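PDB 1S7G: NAD-dependent protein deacylase 2 from Archaeoglobus fulgidus, which removes acetyl groups from lysines of proteins at the expense of NAD, including the chromatin protein Alba, whose affinity for DNA rises as a result. Local coordinates for residues 25-30 with 101-106; 30-35 with 74-79. All blocks are in the same frame, centred on the assembly; numbering follows the deposited sequence.

Contact 1 of 2, residues 25-30 with 101-106. With NAD (nicotinamide-adenine-dinucleotide), chain L.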
ATOM      1  N   GLY A  25       7.996   6.544 -18.198  1.00 25.27           N
ATOM      2  CA  GLY A  25       9.416   6.714 -18.428  1.00 25.23           C
ATOM      3  C   GLY A  25      10.299   5.592 -17.912  1.00 26.39           C
ATOM      4  O   GLY A  25      11.418   5.431 -18.390  1.00 26.88           O
ATOM      5  N   ILE A  26       9.829   4.808 -16.945  1.00 27.14           N
ATOM      6  CA  ILE A  26      10.676   3.736 -16.432  1.00 31.03           C
ATOM      7  C   ILE A  26      10.733   2.544 -17.366  1.00 35.75           C
ATOM      8  O   ILE A  26      11.657   1.731 -17.285  1.00 37.67           O
ATOM      9  CB  ILE A  26      10.223   3.218 -15.055  1.00 30.32           C
ATOM     10  CG1 ILE A  26      11.338   2.349 -14.458  1.00 32.64           C
ATOM     11  CG2 ILE A  26       8.952   2.380 -15.191  1.00 29.28           C
ATOM     12  CD1 ILE A  26      11.048   1.808 -13.087  1.00 32.97           C
ATOM     13  N   SER A  27       9.741   2.434 -18.245  1.00 39.82           N
ATOM     14  CA  SER A  27       9.677   1.323 -19.191  1.00 43.24           C
ATOM     15  C   SER A  27      10.148   1.723 -20.587  1.00 45.19           C
ATOM     16  O   SER A  27      10.045   0.943 -21.533  1.00 46.10           O
ATOM     17  CB  SER A  27       8.246   0.774 -19.262  1.00 43.99           C
ATOM     18  OG  SER A  27       7.842   0.233 -18.012  1.00 45.64           O
ATOM     19  N   ALA A  28      10.660   2.942 -20.712  1.00 46.59           N
ATOM     20  CA  ALA A  28      11.147   3.425 -21.997  1.00 49.42           C
ATOM     21  C   ALA A  28      12.344   2.599 -22.460  1.00 50.98           C
ATOM     22  O   ALA A  28      12.541   2.399 -23.659  1.00 51.96           O
ATOM     23  CB  ALA A  28      11.537   4.896 -21.889  1.00 49.74           C
ATOM     24  N   GLU A  29      13.136   2.120 -21.503  1.00 52.39           N
ATOM     25  CA  GLU A  29      14.316   1.315 -21.812  1.00 53.64           C
ATOM     26  C   GLU A  29      13.996  -0.167 -21.971  1.00 53.05           C
ATOM     27  O   GLU A  29      14.900  -0.994 -22.089  1.00 52.43           O
ATOM     28  CB  GLU A  29      15.387   1.510 -20.734  1.00 54.17           C
ATOM     29  CG  GLU A  29      15.996   2.906 -20.741  1.00 57.10           C
ATOM     30  CD  GLU A  29      16.850   3.178 -19.519  1.00 58.81           C
ATOM     31  OE1 GLU A  29      17.882   2.492 -19.349  1.00 60.27           O
ATOM     32  OE2 GLU A  29      16.484   4.077 -18.729  1.00 58.49           O
ATOM     33  N   SER A  30      12.707  -0.494 -21.970  1.00 53.24           N
ATOM     34  CA  SER A  30      12.263  -1.872 -22.151  1.00 54.81           C
ATOM     35  C   SER A  30      11.674  -2.007 -23.552  1.00 56.01           C
ATOM     36  O   SER A  30      11.328  -3.106 -23.992  1.00 55.53           O
ATOM     37  CB  SER A  30      11.209  -2.255 -21.106  1.00 54.41           C
ATOM     38  OG  SER A  30      11.799  -2.491 -19.840  1.00 54.27           O
ATOM     39  N   ASN A 101       1.835   2.444 -14.897  1.00 24.23           N
ATOM     40  CA  ASN A 101       2.005   1.575 -16.060  1.00 26.50           C
ATOM     41  C   ASN A 101       1.107   0.345 -15.986  1.00 25.41           C
ATOM     42  O   ASN A 101       0.756  -0.118 -14.903  1.00 25.19           O
ATOM     43  CB  ASN A 101       3.467   1.140 -16.193  1.00 26.42           C
ATOM     44  CG  ASN A 101       4.408   2.318 -16.259  1.00 28.16           C
ATOM     45  OD1 ASN A 101       4.057   3.363 -16.800  1.00 29.10           O
ATOM     46  ND2 ASN A 101       5.614   2.158 -15.720  1.00 25.53           N
ATOM     47  N   ILE A 102       0.746  -0.180 -17.147  1.00 26.10           N
ATOM     48  CA  ILE A 102      -0.115  -1.352 -17.245  1.00 28.52           C
ATOM     49  C   ILE A 102       0.638  -2.565 -17.814  1.00 30.19           C
ATOM     50  O   ILE A 102       0.029  -3.587 -18.124  1.00 30.93           O
ATOM     51  CB  ILE A 102      -1.303  -1.052 -18.174  1.00 29.43           C
ATOM     52  CG1 ILE A 102      -0.782  -0.784 -19.590  1.00 29.60           C
ATOM     53  CG2 ILE A 102      -2.083   0.156 -17.654  1.00 28.26           C
ATOM     54  CD1 ILE A 102      -1.852  -0.371 -20.590  1.00 32.62           C
ATOM     55  N   ASP A 103       1.958  -2.455 -17.938  1.00 30.02           N
ATOM     56  CA  ASP A 103       2.776  -3.526 -18.503  1.00 30.83           C
ATOM     57  C   ASP A 103       3.171  -4.658 -17.541  1.00 31.18           C
ATOM     58  O   ASP A 103       3.710  -5.676 -17.971  1.00 29.64           O
ATOM     59  CB  ASP A 103       4.035  -2.917 -19.132  1.00 30.55           C
ATOM     60  CG  ASP A 103       4.895  -2.174 -18.120  1.00 33.59           C
ATOM     61  OD1 ASP A 103       5.728  -1.346 -18.548  1.00 34.08           O
ATOM     62  OD2 ASP A 103       4.750  -2.420 -16.897  1.00 32.43           O
ATOM     63  N   MET A 104       2.914  -4.475 -16.248  1.00 30.74           N
ATOM     64  CA  MET A 104       3.233  -5.488 -15.240  1.00 30.00           C
ATOM     65  C   MET A 104       4.705  -5.865 -15.180  1.00 29.18           C
ATOM     66  O   MET A 104       5.053  -6.952 -14.712  1.00 28.84           O
ATOM     67  CB  MET A 104       2.424  -6.752 -15.495  1.00 32.85           C
ATOM     68  CG  MET A 104       0.934  -6.533 -15.485  1.00 39.32           C
ATOM     69  SD  MET A 104       0.096  -8.063 -15.850  1.00 49.26           S
ATOM     70  CE  MET A 104       0.322  -8.958 -14.231  1.00 46.03           C
ATOM     71  N   LEU A 105       5.567  -4.980 -15.657  1.00 27.95           N
ATOM     72  CA  LEU A 105       6.993  -5.250 -15.647  1.00 26.93           C
ATOM     73  C   LEU A 105       7.571  -5.280 -14.232  1.00 27.21           C
ATOM     74  O   LEU A 105       8.592  -5.919 -13.991  1.00 26.67           O
ATOM     75  CB  LEU A 105       7.717  -4.220 -16.515  1.00 26.03           C
ATOM     76  CG  LEU A 105       7.306  -4.322 -17.988  1.00 26.41           C
ATOM     77  CD1 LEU A 105       8.076  -3.311 -18.832  1.00 24.65           C
ATOM     78  CD2 LEU A 105       7.580  -5.746 -18.486  1.00 28.63           C
ATOM     79  N   HIS A 106       6.924  -4.600 -13.289  1.00 27.77           N
ATOM     80  CA  HIS A 106       7.418  -4.608 -11.912  1.00 26.63           C
ATOM     81  C   HIS A 106       7.273  -5.984 -11.269  1.00 25.85           C
ATOM     82  O   HIS A 106       8.184  -6.454 -10.592  1.00 25.99           O
ATOM     83  CB  HIS A 106       6.685  -3.568 -11.069  1.00 26.65           C
ATOM     84  CG  HIS A 106       7.128  -2.166 -11.334  1.00 28.75           C
ATOM     85  ND1 HIS A 106       8.392  -1.716 -11.017  1.00 28.23           N
ATOM     86  CD2 HIS A 106       6.488  -1.122 -11.914  1.00 26.11           C
ATOM     87  CE1 HIS A 106       8.513  -0.455 -11.394  1.00 28.41           C
ATOM     88  NE2 HIS A 106       7.373  -0.072 -11.940  1.00 29.35           N
TER
HETATM   89  PA  NAD L 703       4.477  10.755 -19.006  1.00 49.27           P
HETATM   90  O1A NAD L 703       3.753  11.928 -18.703  1.00 50.76           O
HETATM   91  O2A NAD L 703       4.488  10.418 -20.412  1.00 51.19           O
HETATM   92  O5B NAD L 703       5.871  10.967 -18.350  1.00 49.11           O
HETATM   93  C5B NAD L 703       7.052  10.063 -18.439  1.00 45.53           C
HETATM   94  C4B NAD L 703       8.253  10.876 -17.930  1.00 44.89           C
HETATM   95  O4B NAD L 703       9.407   9.995 -17.990  1.00 42.93           O
HETATM   96  C3B NAD L 703       8.642  12.170 -18.785  1.00 43.73           C
HETATM   97  O3B NAD L 703       8.565  13.274 -17.840  1.00 45.05           O
HETATM   98  C2B NAD L 703      10.044  11.954 -19.347  1.00 42.88           C
HETATM   99  O2B NAD L 703      10.956  13.011 -19.378  1.00 42.11           O
HETATM  100  C1B NAD L 703      10.528  10.724 -18.501  1.00 42.28           C
HETATM  101  N9A NAD L 703      11.350   9.723 -19.239  1.00 39.50           N
HETATM  102  C8A NAD L 703      11.430   9.281 -20.557  1.00 37.89           C
HETATM  103  N7A NAD L 703      12.341   8.335 -20.730  1.00 40.88           N
HETATM  104  C5A NAD L 703      12.928   8.072 -19.545  1.00 38.80           C
HETATM  105  C6A NAD L 703      14.029   7.113 -18.988  1.00 37.67           C
HETATM  106  N6A NAD L 703      14.672   6.281 -19.684  1.00 40.05           N
HETATM  107  N1A NAD L 703      14.326   7.178 -17.590  1.00 38.01           N
HETATM  108  C2A NAD L 703      13.724   8.058 -16.653  1.00 37.27           C
HETATM  109  N3A NAD L 703      12.688   8.978 -17.138  1.00 37.38           N
HETATM  110  C4A NAD L 703      12.315   8.951 -18.572  1.00 38.87           C
HETATM  111  O3  NAD L 703       3.974   9.527 -18.225  1.00 49.38           O
HETATM  112  PN  NAD L 703       3.344   9.348 -16.832  1.00 47.52           P
HETATM  113  O1N NAD L 703       4.005  10.242 -15.953  1.00 50.71           O
HETATM  114  O2N NAD L 703       3.422   7.887 -16.589  1.00 48.25           O
HETATM  115  O5D NAD L 703       1.787   9.934 -17.067  1.00 51.65           O
HETATM  116  C5D NAD L 703       0.909   9.171 -17.939  1.00 57.29           C
HETATM  117  C4D NAD L 703      -0.562   9.492 -17.882  1.00 62.05           C
HETATM  118  O4D NAD L 703      -0.886  10.955 -17.715  1.00 63.36           O
HETATM  119  C3D NAD L 703      -1.303   9.036 -19.193  1.00 64.30           C
HETATM  120  O3D NAD L 703      -2.574   8.356 -18.873  1.00 66.65           O
HETATM  121  C2D NAD L 703      -1.460  10.384 -20.071  1.00 65.32           C
HETATM  122  O2D NAD L 703      -2.573  10.403 -21.000  1.00 65.72           O
HETATM  123  C1D NAD L 703      -1.482  11.551 -18.960  1.00 65.05           C
HETATM  124  N1N NAD L 703      -0.696  12.807 -19.348  1.00 66.63           N
HETATM  125  C2N NAD L 703      -1.532  13.980 -19.824  1.00 67.18           C
HETATM  126  C3N NAD L 703      -0.914  15.233 -20.168  1.00 68.22           C
HETATM  127  C7N NAD L 703      -1.714  16.432 -20.693  1.00 69.02           C
HETATM  128  O7N NAD L 703      -1.123  17.591 -20.821  1.00 69.66           O
HETATM  129  N7N NAD L 703      -3.015  16.221 -21.072  1.00 69.61           N
HETATM  130  C4N NAD L 703       0.674  15.370 -20.040  1.00 67.86           C
HETATM  131  C5N NAD L 703       1.539  14.176 -19.569  1.00 68.23           C
HETATM  132  C6N NAD L 703       0.827  12.907 -19.230  1.00 67.04           C
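Ile26 and Ser27 meet Asn101, Asp103, Leu105 and His106 where two signature loops of the sirtuin Rossmann-fold domain come together: the GAGIS turn after strand 18-22 and the QNID loop after strand 94-99. Both loops belong to the NAD site. Ile26 reaches across with both branches. Its CG1, anti to the backbone N (chi1 -167°), carries CD1 to within 3.8 Å of CE1 of His106, meeting that ring obliquely, while CG2 lies 3.4 Å from ND2 of Asn101. The polar ends of both partners are held at the junction of strand 18-22 and the turn: Asn101 ND2 bonds to the carbonyl of Gly23, His106 NE2 to the hydroxyl of Thr22. Ser27 makes the polar bond of the contact, OG donating to OD1 of Asp103 at 2.7 Å on the syn lone pair; His82 NE2 adds a weak second bond to the same hydroxyl. Leu105 packs its CD1 beside this pair, 3.6 Å from Ser27 OG and 4.0 Å from Ser30 CB. Farther along, Glu29 OE2 accepts the adenine amino group N6A of NAD at 3.0 Å. Asp103 is gripped at both oxygens: OD2 closes an Asx turn by accepting Leu105 N at 3.0 Å, almost straight (173°) but from well above the carboxylate plane.

Contact 2 of 2, residues 30-35 with 74-79; sequences SGIPTF and LFAEPN. With NAD (nicotinamide-adenine-dinucleotide), chain L.
The hydroxyl of Ser30 holds two bonds to segment 74-79. OG donates to the carbonyl O of Glu77 at 2.8 Å, with the donor 20° off the carbonyl plane, and accepts from ND2 of Asn79 at 2.9 Å. This second bond is bent (133° at the hydrogen), and OG lies out of the amide plane. With OG beside its own backbone N (chi1 -76°), the serine directs its hydroxyl at the Glu77 carbonyl and the Asn79 amide together. Asn79 ND2 also bonds to the carbonyl of Ile26, while OD1 caps Ala81 N, so the Asn79 side chain both N-caps helix 80-90 and ties it to the cofactor loop. Alanine in place of Ser30 would probably leave the Glu77 carbonyl without this donor and hold the Asn79 amide less firmly, with the Ile26 carbonyl still bonded to ND2.

Packing continues along the chain. Ala76 puts its methyl CB 3.5 Å from the carbonyl O of Ser30, and makes an apolar contact of 4.0 Å with CD1 of Ile32, whose extended side chain brings its end up to it. Between Ser30 and Ile32, Gly31 adopts a positive phi, where a side chain would press on the carbonyl oxygen of Ser30. Beyond Pro33 the loop leaves this packing for NAD; Phe35 there is poorly ordered, its ring unmodelled, and the approach of its CB to phosphate oxygen O2A is uncertain. Segment 74-79 also meets a second subunit, where Glu140 of that subunit accepts from the backbone N atoms of Leu74 and Phe75. Contact 2 thus joins the SGIP part of the sirtuin cofactor-binding loop to the N-cap of helix 80-90.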
ATOM      1  N   SER A  30      12.707  -0.494 -21.970  1.00 53.24           N
ATOM      2  CA  SER A  30      12.263  -1.872 -22.151  1.00 54.81           C
ATOM      3  C   SER A  30      11.674  -2.007 -23.552  1.00 56.01           C
ATOM      4  O   SER A  30      11.328  -3.106 -23.992  1.00 55.53           O
ATOM      5  CB  SER A  30      11.209  -2.255 -21.106  1.00 54.41           C
ATOM      6  OG  SER A  30      11.799  -2.491 -19.840  1.00 54.27           O
ATOM      7  N   GLY A  31      11.563  -0.876 -24.244  1.00 56.83           N
ATOM      8  CA  GLY A  31      11.025  -0.883 -25.591  1.00 58.74           C
ATOM      9  C   GLY A  31       9.615  -0.332 -25.711  1.00 60.50           C
ATOM     10  O   GLY A  31       8.985  -0.468 -26.761  1.00 61.13           O
ATOM     11  N   ILE A  32       9.111   0.281 -24.642  1.00 60.93           N
ATOM     12  CA  ILE A  32       7.770   0.853 -24.657  1.00 62.17           C
ATOM     13  C   ILE A  32       7.874   2.377 -24.639  1.00 64.41           C
ATOM     14  O   ILE A  32       8.085   2.981 -23.589  1.00 64.60           O
ATOM     15  CB  ILE A  32       6.944   0.386 -23.434  1.00 60.89           C
ATOM     16  CG1 ILE A  32       6.969  -1.142 -23.339  1.00 59.58           C
ATOM     17  CG2 ILE A  32       5.504   0.864 -23.564  1.00 59.80           C
ATOM     18  CD1 ILE A  32       6.263  -1.700 -22.117  1.00 58.36           C
ATOM     19  N   PRO A  33       7.727   3.018 -25.810  1.00 67.20           N
ATOM     20  CA  PRO A  33       7.814   4.479 -25.884  1.00 69.52           C
ATOM     21  C   PRO A  33       6.738   5.187 -25.064  1.00 71.55           C
ATOM     22  O   PRO A  33       5.619   4.688 -24.910  1.00 71.32           O
ATOM     23  CB  PRO A  33       7.691   4.754 -27.380  1.00 68.81           C
ATOM     24  CG  PRO A  33       6.779   3.661 -27.836  1.00 69.34           C
ATOM     25  CD  PRO A  33       7.351   2.455 -27.119  1.00 68.62           C
ATOM     26  N   THR A  34       7.095   6.352 -24.536  1.00 73.31           N
ATOM     27  CA  THR A  34       6.184   7.145 -23.728  1.00 74.99           C
ATOM     28  C   THR A  34       5.164   7.838 -24.632  1.00 76.44           C
ATOM     29  O   THR A  34       5.139   7.608 -25.841  1.00 75.59           O
ATOM     30  CB  THR A  34       6.965   8.198 -22.921  1.00 74.84           C
ATOM     31  OG1 THR A  34       8.147   7.603 -22.379  1.00 75.99           O
ATOM     32  CG2 THR A  34       6.136   8.704 -21.775  1.00 75.18           C
ATOM     33  N   PHE A  35       4.326   8.686 -24.042  1.00 78.79           N
ATOM     34  CA  PHE A  35       3.295   9.411 -24.784  1.00 81.24           C
ATOM     35  C   PHE A  35       3.837  10.167 -25.997  1.00 82.49           C
ATOM     36  O   PHE A  35       3.435   9.900 -27.135  1.00 82.72           O
ATOM     37  CB  PHE A  35       2.570  10.384 -23.850  1.00 81.92           C
ATOM     38  N   LEU A  74       4.960  -5.753 -27.278  1.00 49.95           N
ATOM     39  CA  LEU A  74       4.000  -6.612 -26.592  1.00 46.86           C
ATOM     40  C   LEU A  74       4.728  -7.638 -25.730  1.00 44.51           C
ATOM     41  O   LEU A  74       4.172  -8.154 -24.758  1.00 43.41           O
ATOM     42  CB  LEU A  74       3.109  -7.338 -27.604  1.00 46.60           C
ATOM     43  CG  LEU A  74       2.155  -6.454 -28.413  1.00 49.28           C
ATOM     44  CD1 LEU A  74       1.512  -7.264 -29.536  1.00 49.48           C
ATOM     45  CD2 LEU A  74       1.098  -5.872 -27.484  1.00 48.83           C
ATOM     46  N   PHE A  75       5.973  -7.937 -26.083  1.00 40.33           N
ATOM     47  CA  PHE A  75       6.731  -8.909 -25.311  1.00 39.66           C
ATOM     48  C   PHE A  75       7.913  -8.292 -24.591  1.00 38.68           C
ATOM     49  O   PHE A  75       8.910  -8.962 -24.315  1.00 41.22           O
ATOM     50  CB  PHE A  75       7.183 -10.064 -26.204  1.00 36.18           C
ATOM     51  CG  PHE A  75       6.046 -10.807 -26.829  1.00 36.10           C
ATOM     52  CD1 PHE A  75       5.491 -10.376 -28.029  1.00 35.84           C
ATOM     53  CD2 PHE A  75       5.491 -11.913 -26.191  1.00 36.49           C
ATOM     54  CE1 PHE A  75       4.398 -11.037 -28.585  1.00 35.09           C
ATOM     55  CE2 PHE A  75       4.395 -12.579 -26.739  1.00 36.55           C
ATOM     56  CZ  PHE A  75       3.849 -12.140 -27.938  1.00 35.60           C
ATOM     57  N   ALA A  76       7.787  -7.008 -24.277  1.00 36.99           N
ATOM     58  CA  ALA A  76       8.835  -6.299 -23.559  1.00 35.75           C
ATOM     59  C   ALA A  76       9.151  -7.036 -22.256  1.00 35.22           C
ATOM     60  O   ALA A  76       8.302  -7.733 -21.685  1.00 33.23           O
ATOM     61  CB  ALA A  76       8.388  -4.870 -23.260  1.00 34.61           C
ATOM     62  N   GLU A  77      10.383  -6.883 -21.799  1.00 36.07           N
ATOM     63  CA  GLU A  77      10.831  -7.504 -20.564  1.00 36.10           C
ATOM     64  C   GLU A  77      11.315  -6.395 -19.646  1.00 33.63           C
ATOM     65  O   GLU A  77      11.707  -5.317 -20.104  1.00 30.84           O
ATOM     66  CB  GLU A  77      11.977  -8.485 -20.843  1.00 40.36           C
ATOM     67  CG  GLU A  77      11.609  -9.578 -21.834  1.00 46.61           C
ATOM     68  CD  GLU A  77      12.775 -10.493 -22.170  1.00 50.88           C
ATOM     69  OE1 GLU A  77      13.853  -9.971 -22.549  1.00 51.91           O
ATOM     70  OE2 GLU A  77      12.605 -11.733 -22.064  1.00 50.92           O
ATOM     71  N   PRO A  78      11.277  -6.633 -18.331  1.00 32.15           N
ATOM     72  CA  PRO A  78      11.747  -5.567 -17.446  1.00 31.58           C
ATOM     73  C   PRO A  78      13.195  -5.178 -17.754  1.00 31.84           C
ATOM     74  O   PRO A  78      13.970  -5.986 -18.269  1.00 28.32           O
ATOM     75  CB  PRO A  78      11.556  -6.157 -16.046  1.00 31.80           C
ATOM     76  CG  PRO A  78      11.441  -7.649 -16.276  1.00 33.69           C
ATOM     77  CD  PRO A  78      10.705  -7.754 -17.571  1.00 31.51           C
ATOM     78  N   ASN A  79      13.543  -3.926 -17.476  1.00 31.02           N
ATOM     79  CA  ASN A  79      14.893  -3.458 -17.728  1.00 30.95           C
ATOM     80  C   ASN A  79      15.609  -3.280 -16.392  1.00 30.69           C
ATOM     81  O   ASN A  79      15.029  -3.543 -15.335  1.00 30.61           O
ATOM     82  CB  ASN A  79      14.855  -2.149 -18.533  1.00 31.61           C
ATOM     83  CG  ASN A  79      14.198  -1.016 -17.783  1.00 30.04           C
ATOM     84  OD1 ASN A  79      14.626  -0.644 -16.688  1.00 31.21           O
ATOM     85  ND2 ASN A  79      13.156  -0.453 -18.372  1.00 29.78           N
TER
HETATM   86  PA  NAD L 703       4.477  10.755 -19.006  1.00 49.27           P
HETATM   87  O1A NAD L 703       3.753  11.928 -18.703  1.00 50.76           O
HETATM   88  O2A NAD L 703       4.488  10.418 -20.412  1.00 51.19           O
HETATM   89  O5B NAD L 703       5.871  10.967 -18.350  1.00 49.11           O
HETATM   90  C5B NAD L 703       7.052  10.063 -18.439  1.00 45.53           C
HETATM   91  C4B NAD L 703       8.253  10.876 -17.930  1.00 44.89           C
HETATM   92  O4B NAD L 703       9.407   9.995 -17.990  1.00 42.93           O
HETATM   93  C3B NAD L 703       8.642  12.170 -18.785  1.00 43.73           C
HETATM   94  O3B NAD L 703       8.565  13.274 -17.840  1.00 45.05           O
HETATM   95  C2B NAD L 703      10.044  11.954 -19.347  1.00 42.88           C
HETATM   96  O2B NAD L 703      10.956  13.011 -19.378  1.00 42.11           O
HETATM   97  C1B NAD L 703      10.528  10.724 -18.501  1.00 42.28           C
HETATM   98  N9A NAD L 703      11.350   9.723 -19.239  1.00 39.50           N
HETATM   99  C8A NAD L 703      11.430   9.281 -20.557  1.00 37.89           C
HETATM  100  N7A NAD L 703      12.341   8.335 -20.730  1.00 40.88           N
HETATM  101  C5A NAD L 703      12.928   8.072 -19.545  1.00 38.80           C
HETATM  102  C6A NAD L 703      14.029   7.113 -18.988  1.00 37.67           C
HETATM  103  N6A NAD L 703      14.672   6.281 -19.684  1.00 40.05           N
HETATM  104  N1A NAD L 703      14.326   7.178 -17.590  1.00 38.01           N
HETATM  105  C2A NAD L 703      13.724   8.058 -16.653  1.00 37.27           C
HETATM  106  N3A NAD L 703      12.688   8.978 -17.138  1.00 37.38           N
HETATM  107  C4A NAD L 703      12.315   8.951 -18.572  1.00 38.87           C
HETATM  108  O3  NAD L 703       3.974   9.527 -18.225  1.00 49.38           O
HETATM  109  PN  NAD L 703       3.344   9.348 -16.832  1.00 47.52           P
HETATM  110  O1N NAD L 703       4.005  10.242 -15.953  1.00 50.71           O
HETATM  111  O2N NAD L 703       3.422   7.887 -16.589  1.00 48.25           O
HETATM  112  O5D NAD L 703       1.787   9.934 -17.067  1.00 51.65           O
HETATM  113  C5D NAD L 703       0.909   9.171 -17.939  1.00 57.29           C
HETATM  114  C4D NAD L 703      -0.562   9.492 -17.882  1.00 62.05           C
HETATM  115  O4D NAD L 703      -0.886  10.955 -17.715  1.00 63.36           O
HETATM  116  C3D NAD L 703      -1.303   9.036 -19.193  1.00 64.30           C
HETATM  117  O3D NAD L 703      -2.574   8.356 -18.873  1.00 66.65           O
HETATM  118  C2D NAD L 703      -1.460  10.384 -20.071  1.00 65.32           C
HETATM  119  O2D NAD L 703      -2.573  10.403 -21.000  1.00 65.72           O
HETATM  120  C1D NAD L 703      -1.482  11.551 -18.960  1.00 65.05           C
HETATM  121  N1N NAD L 703      -0.696  12.807 -19.348  1.00 66.63           N
HETATM  122  C2N NAD L 703      -1.532  13.980 -19.824  1.00 67.18           C
HETATM  123  C3N NAD L 703      -0.914  15.233 -20.168  1.00 68.22           C
HETATM  124  C7N NAD L 703      -1.714  16.432 -20.693  1.00 69.02           C
HETATM  125  O7N NAD L 703      -1.123  17.591 -20.821  1.00 69.66           O
HETATM  126  N7N NAD L 703      -3.015  16.221 -21.072  1.00 69.61           N
HETATM  127  C4N NAD L 703       0.674  15.370 -20.040  1.00 67.86           C
HETATM  128  C5N NAD L 703       1.539  14.176 -19.569  1.00 68.23           C
HETATM  129  C6N NAD L 703       0.827  12.907 -19.230  1.00 67.04           C

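From the N terminus the chain runs through strand 18-22 of the parallel sheet and straight into residues 25-30, then 30-35, the opening of the loop that holds NAD. It passes through several short helices and helix 60-69 before 74-79 returns to close contact 2. After helix 80-90 and strand 94-99, which lies next to 18-22 in the sheet, residues 101-106 close contact 1 around it. Contact 2 is therefore nested inside contact 1, and Ser30 belongs to both. The two also touch directly: Leu105 O packs on Pro78 CB, and Ile32 CD1 on Asp103. Together they tie the cofactor loop to the start of helix 80-90 and to the loop entering helix 105-108.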